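Local structure of N-(5'-phosphoribosyl)anthranilate isomerase (Thermococcus kodakarensis, 5LHF) at residues Ile79-Asp84 / Val101-Met106; Lys132-Thr137 / Pro158-Gly163. The protein catalyses the isomerisation of N-(5-phospho-beta-D-ribosyl)anthranilate to 1-(2-carboxyphenylamino)-1-deoxy-D-ribulose 5-phosphate, the third step from chorismate to tryptophan. All coordinates share one frame; numbering follows the deposited sequence.

Both interactions are neighbouring-strand contacts in the eight-stranded parallel TIM barrel, and their centres lie about 9 Å apart. Interaction 1 joins strands 78-81 and 100-106, with helix 87-97 between them in the chain. Interaction 2 follows it in series, pairing strands 132-136 and 160-162, which helix 143-156 links in the chain. Because strands 100-106 and 132-136 are themselves adjacent, the two contacts form one continuous arc of four strands. At this seam Leu134 probably hydrogen-bonds through its N to Lys103 O and through its O to Phe105 N, while Phe105 packs on Ile133. Together they build half of the barrel wall from two beta-alpha-beta units joined by helix 114-126.

Interaction 1 of 2, residues Ile79-Asp84 / Val101-Met106; sequences IQVHSD and VMKAFM
The beta-alpha-beta unit of strand 78-81, helix 87-97 and strand 100-106, one of the repeating units of the TIM barrel, sets Ile79-Val81 parallel to Val101-Lys103. The backbone seam runs through three hydrogen bonds: Met102 N to Ile79 O, Val81 N to Met102 O, and Ala104 N to Val81 O. Gln80 and Met102 point the same way, side by side, on the inner face of the barrel. There Met102 CE rests 3.7 Å from Gln80 OE1, an oxygen that also accepts a hydrogen bond from Lys7.

Ile79, Val81, Val101 and Lys103 take the outer face, where Leu93 and Val90 of helix 87-97 cover Ile79 and Val101 respectively. Val101 uses both branches: CG2 sits 3.9 Å from Ile79 CG1, and CG1 is 4.1 Å from Val81 CG2. Lys103 starts out with CG opposite the backbone N (chi1 174°), then bends at chi2 and again at chi4. The first bend carries CD past Val81 CG1, and the second swings the ammonium back to the main chain. NZ bonds to Ala104 O of its own strand at 3.1 Å and, from above the carbonyl plane, to Ser83 O; the modelled length of the latter is shorter than usual and is to be read with caution. The ammonium ties the loop after strand 78-81 to strand 100-106. Ser83 OG is tied separately to Met61 O. A leucine in place of Lys103 would probably leave Ser83 O and Ala104 O without this shared donor and the loop less firmly tied.

Beyond the last paired residues, the His82 ring lies across Ala104. The methyl CB stands 3.5 Å from the ring centroid, 13° off its normal, in a CH-pi contact in which CE1 and ND1 are the nearest ring atoms.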
# COMPACT_ATOMS: atom_id res chain seq x y z
N ILE A 79 -9.41 -4.09 -0.68
CA ILE A 79 -9.41 -2.65 -0.89
C ILE A 79 -8.32 -2.03 -0.04
O ILE A 79 -8.01 -2.50 1.06
CB ILE A 79 -10.79 -1.99 -0.59
CG1 ILE A 79 -11.17 -2.10 0.89
CG2 ILE A 79 -11.89 -2.62 -1.46
CD1 ILE A 79 -12.46 -1.35 1.24
N GLN A 80 -7.73 -0.97 -0.58
CA GLN A 80 -6.72 -0.19 0.14
C GLN A 80 -7.30 1.20 0.32
O GLN A 80 -7.47 1.94 -0.66
CB GLN A 80 -5.39 -0.16 -0.61
CG GLN A 80 -4.36 0.81 -0.04
CD GLN A 80 -2.96 0.52 -0.55
OE1 GLN A 80 -2.63 -0.62 -0.87
NE2 GLN A 80 -2.16 1.55 -0.71
N VAL A 81 -7.60 1.55 1.56
CA VAL A 81 -8.24 2.81 1.89
C VAL A 81 -7.15 3.82 2.22
O VAL A 81 -6.50 3.73 3.27
CB VAL A 81 -9.23 2.63 3.05
CG1 VAL A 81 -9.82 3.97 3.48
CG2 VAL A 81 -10.33 1.68 2.64
N HIS A 82 -6.92 4.75 1.30
CA HIS A 82 -5.95 5.83 1.40
C HIS A 82 -6.60 7.12 1.85
O HIS A 82 -6.38 8.19 1.26
CB HIS A 82 -5.26 6.04 0.05
CG HIS A 82 -3.87 5.49 -0.01
ND1 HIS A 82 -2.78 6.14 0.54
CD2 HIS A 82 -3.38 4.36 -0.58
CE1 HIS A 82 -1.69 5.42 0.33
NE2 HIS A 82 -2.03 4.34 -0.35
N SER A 83 -7.46 7.04 2.86
CA SER A 83 -8.20 8.19 3.35
C SER A 83 -8.57 7.91 4.79
O SER A 83 -8.38 6.80 5.29
CB SER A 83 -9.45 8.48 2.51
OG SER A 83 -10.55 7.70 2.96
N ASP A 84 -9.09 8.94 5.46
CA ASP A 84 -9.49 8.82 6.86
C ASP A 84 -11.00 8.61 6.99
O ASP A 84 -11.66 9.22 7.84
CB ASP A 84 -9.03 10.04 7.66
CG ASP A 84 -9.36 11.35 6.97
OD1 ASP A 84 -10.42 11.44 6.33
OD2 ASP A 84 -8.55 12.30 7.06
N VAL A 101 -9.37 -5.42 4.04
CA VAL A 101 -8.97 -4.01 4.01
C VAL A 101 -7.51 -3.86 4.41
O VAL A 101 -7.07 -4.41 5.43
CB VAL A 101 -9.86 -3.14 4.91
CG1 VAL A 101 -9.44 -1.68 4.79
CG2 VAL A 101 -11.32 -3.33 4.54
N MET A 102 -6.77 -3.09 3.61
CA MET A 102 -5.49 -2.53 4.02
C MET A 102 -5.71 -1.03 4.17
O MET A 102 -6.17 -0.37 3.24
CB MET A 102 -4.38 -2.84 3.02
CG MET A 102 -3.01 -2.15 3.30
SD MET A 102 -1.53 -3.12 2.90
CE MET A 102 -1.86 -3.56 1.19
N LYS A 103 -5.45 -0.50 5.36
CA LYS A 103 -5.62 0.92 5.61
C LYS A 103 -4.26 1.61 5.55
O LYS A 103 -3.31 1.16 6.18
CB LYS A 103 -6.26 1.16 6.98
CG LYS A 103 -6.35 2.62 7.38
CD LYS A 103 -7.62 3.30 6.89
CE LYS A 103 -7.75 4.68 7.54
NZ LYS A 103 -6.82 5.68 6.94
N ALA A 104 -4.18 2.69 4.78
CA ALA A 104 -2.97 3.49 4.67
C ALA A 104 -3.01 4.67 5.64
O ALA A 104 -4.02 5.36 5.75
CB ALA A 104 -2.78 3.98 3.23
N PHE A 105 -1.89 4.89 6.34
CA PHE A 105 -1.73 5.99 7.29
C PHE A 105 -0.54 6.84 6.88
O PHE A 105 0.54 6.31 6.60
CB PHE A 105 -1.50 5.47 8.72
CG PHE A 105 -2.67 4.74 9.30
CD1 PHE A 105 -3.66 5.42 10.00
CD2 PHE A 105 -2.79 3.37 9.14
CE1 PHE A 105 -4.74 4.75 10.54
CE2 PHE A 105 -3.87 2.69 9.68
CZ PHE A 105 -4.85 3.38 10.38
N MET A 106 -0.72 8.16 6.87
CA MET A 106 0.42 9.04 6.72
C MET A 106 1.24 9.05 8.01
O MET A 106 0.70 8.95 9.11
CB MET A 106 -0.04 10.46 6.38
CG MET A 106 -0.66 10.61 5.00
SD MET A 106 -1.25 12.30 4.68
CE MET A 106 -2.47 12.48 5.98

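Interaction 2 of 2, residues Lys132-Thr137 / Pro158-Gly163; sequences KILLDT and PIVLAG
Leu135 and Ile159 cross at about a right angle, their ends meeting with CD1 of Leu135 3.7 Å from CD1 of Ile159. Beside them Ile133 approaches Ile159 on a slant, CG2 against CG2 at 3.9 Å. Helix 143-156 backs Leu135 and Ile159, Ile153 lying on the former and Ala154 on the latter. On the other face Leu134 swings CG away from its own N (chi1 -172°). This sends its two methyls over the neighbouring strand: CD2 reaches Ala162 CB at 3.6 Å, while CD1 lies between Ala162 CB and Val160 CG1. Asp183 of strand 181-184 touches Leu134, Val160 and Ala162 from inside the barrel.

The two faces belong to a right-handed beta-alpha-beta crossover of the TIM barrel, strand 132-136, helix 143-156 and strand 160-162. Its parallel strands are joined by Val160 N to Ile133 O, Leu135 N to Val160 O and Ala162 N to Leu135 O. Next to Ile133 a water bridges the gap, donating to Pro158 O and accepting from Ile133 N.

After Asp136, Thr137 turns its two branches to different jobs. CG2 meets Leu161 CD1 at 3.6 Å, the side chains again crossing nearly square. OG1, lodged between backbone N and carbonyl carbon (chi1 63°), donates to Ala162 O at 2.8 Å. The same oxygen also takes Thr137 N at 3.0 Å, from above its carbonyl plane, so two donors of one residue grip it. Next to it, Gly163 CA lies 3.6 Å from Asp136 OD2. A beta carbon on Gly163 would clash with Thr137 O, and Gly163 O is held by Arg143.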
# COMPACT_ATOMS: atom_id res chain seq x y z
N LYS A 132 -4.63 -5.33 7.28
CA LYS A 132 -3.25 -4.89 7.09
C LYS A 132 -3.14 -3.39 7.30
O LYS A 132 -4.07 -2.63 7.00
CB LYS A 132 -2.72 -5.24 5.69
CG LYS A 132 -2.34 -6.71 5.49
CD LYS A 132 -1.52 -6.88 4.21
CE LYS A 132 -1.29 -8.35 3.85
NZ LYS A 132 -0.22 -9.00 4.65
N ILE A 133 -1.99 -2.98 7.81
CA ILE A 133 -1.65 -1.59 8.09
C ILE A 133 -0.54 -1.18 7.14
O ILE A 133 0.54 -1.80 7.14
CB ILE A 133 -1.19 -1.40 9.55
CG1 ILE A 133 -2.32 -1.71 10.53
CG2 ILE A 133 -0.61 -0.01 9.76
CD1 ILE A 133 -3.48 -0.78 10.42
N LEU A 134 -0.78 -0.15 6.33
CA LEU A 134 0.26 0.41 5.48
C LEU A 134 0.69 1.77 6.04
O LEU A 134 -0.16 2.60 6.36
CB LEU A 134 -0.21 0.55 4.03
CG LEU A 134 0.82 0.96 2.98
CD1 LEU A 134 0.55 0.23 1.64
CD2 LEU A 134 0.79 2.48 2.77
N LEU A 135 2.00 1.97 6.14
CA LEU A 135 2.56 3.24 6.60
C LEU A 135 3.18 3.94 5.39
O LEU A 135 4.17 3.46 4.82
CB LEU A 135 3.60 3.03 7.71
CG LEU A 135 3.10 2.44 9.04
CD1 LEU A 135 4.20 2.44 10.12
CD2 LEU A 135 1.87 3.18 9.53
N ASP A 136 2.61 5.08 5.01
CA ASP A 136 3.04 5.82 3.83
C ASP A 136 4.03 6.91 4.25
O ASP A 136 3.62 7.95 4.78
CB ASP A 136 1.82 6.40 3.12
CG ASP A 136 2.16 6.97 1.76
OD1 ASP A 136 1.42 7.87 1.32
OD2 ASP A 136 3.15 6.53 1.14
N THR A 137 5.31 6.70 3.98
CA THR A 137 6.37 7.61 4.40
C THR A 137 6.57 8.74 3.39
O THR A 137 6.28 8.60 2.20
CB THR A 137 7.69 6.86 4.59
OG1 THR A 137 8.10 6.30 3.34
CG2 THR A 137 7.51 5.74 5.60
N PRO A 158 2.36 -5.99 12.24
CA PRO A 158 3.10 -6.39 11.04
C PRO A 158 2.79 -5.44 9.87
O PRO A 158 2.00 -5.71 8.98
CB PRO A 158 2.60 -7.81 10.79
CG PRO A 158 1.21 -7.80 11.32
CD PRO A 158 1.20 -6.86 12.50
N ILE A 159 3.44 -4.28 9.89
CA ILE A 159 3.03 -3.20 8.99
C ILE A 159 3.65 -3.41 7.61
O ILE A 159 4.64 -4.13 7.43
CB ILE A 159 3.41 -1.83 9.57
CG1 ILE A 159 4.93 -1.68 9.69
CG2 ILE A 159 2.73 -1.60 10.93
CD1 ILE A 159 5.53 -0.70 8.72
N VAL A 160 3.04 -2.78 6.61
CA VAL A 160 3.57 -2.71 5.26
C VAL A 160 4.17 -1.32 5.08
O VAL A 160 3.46 -0.31 5.21
CB VAL A 160 2.48 -2.96 4.20
CG1 VAL A 160 3.06 -2.84 2.78
CG2 VAL A 160 1.84 -4.33 4.40
N LEU A 161 5.47 -1.25 4.81
CA LEU A 161 6.16 0.02 4.64
C LEU A 161 6.06 0.48 3.19
O LEU A 161 6.32 -0.31 2.27
CB LEU A 161 7.63 -0.10 5.03
CG LEU A 161 8.48 1.18 5.00
CD1 LEU A 161 8.01 2.20 6.03
CD2 LEU A 161 9.97 0.82 5.20
N ALA A 162 5.69 1.74 2.98
CA ALA A 162 5.49 2.27 1.63
C ALA A 162 6.03 3.69 1.55
O ALA A 162 6.34 4.32 2.57
CB ALA A 162 4.01 2.26 1.23
N GLY A 163 6.10 4.20 0.33
CA GLY A 163 6.49 5.58 0.11
C GLY A 163 7.90 5.75 -0.41
O GLY A 163 8.87 5.67 0.35
O HOH W 1 -0.40 -4.40 9.43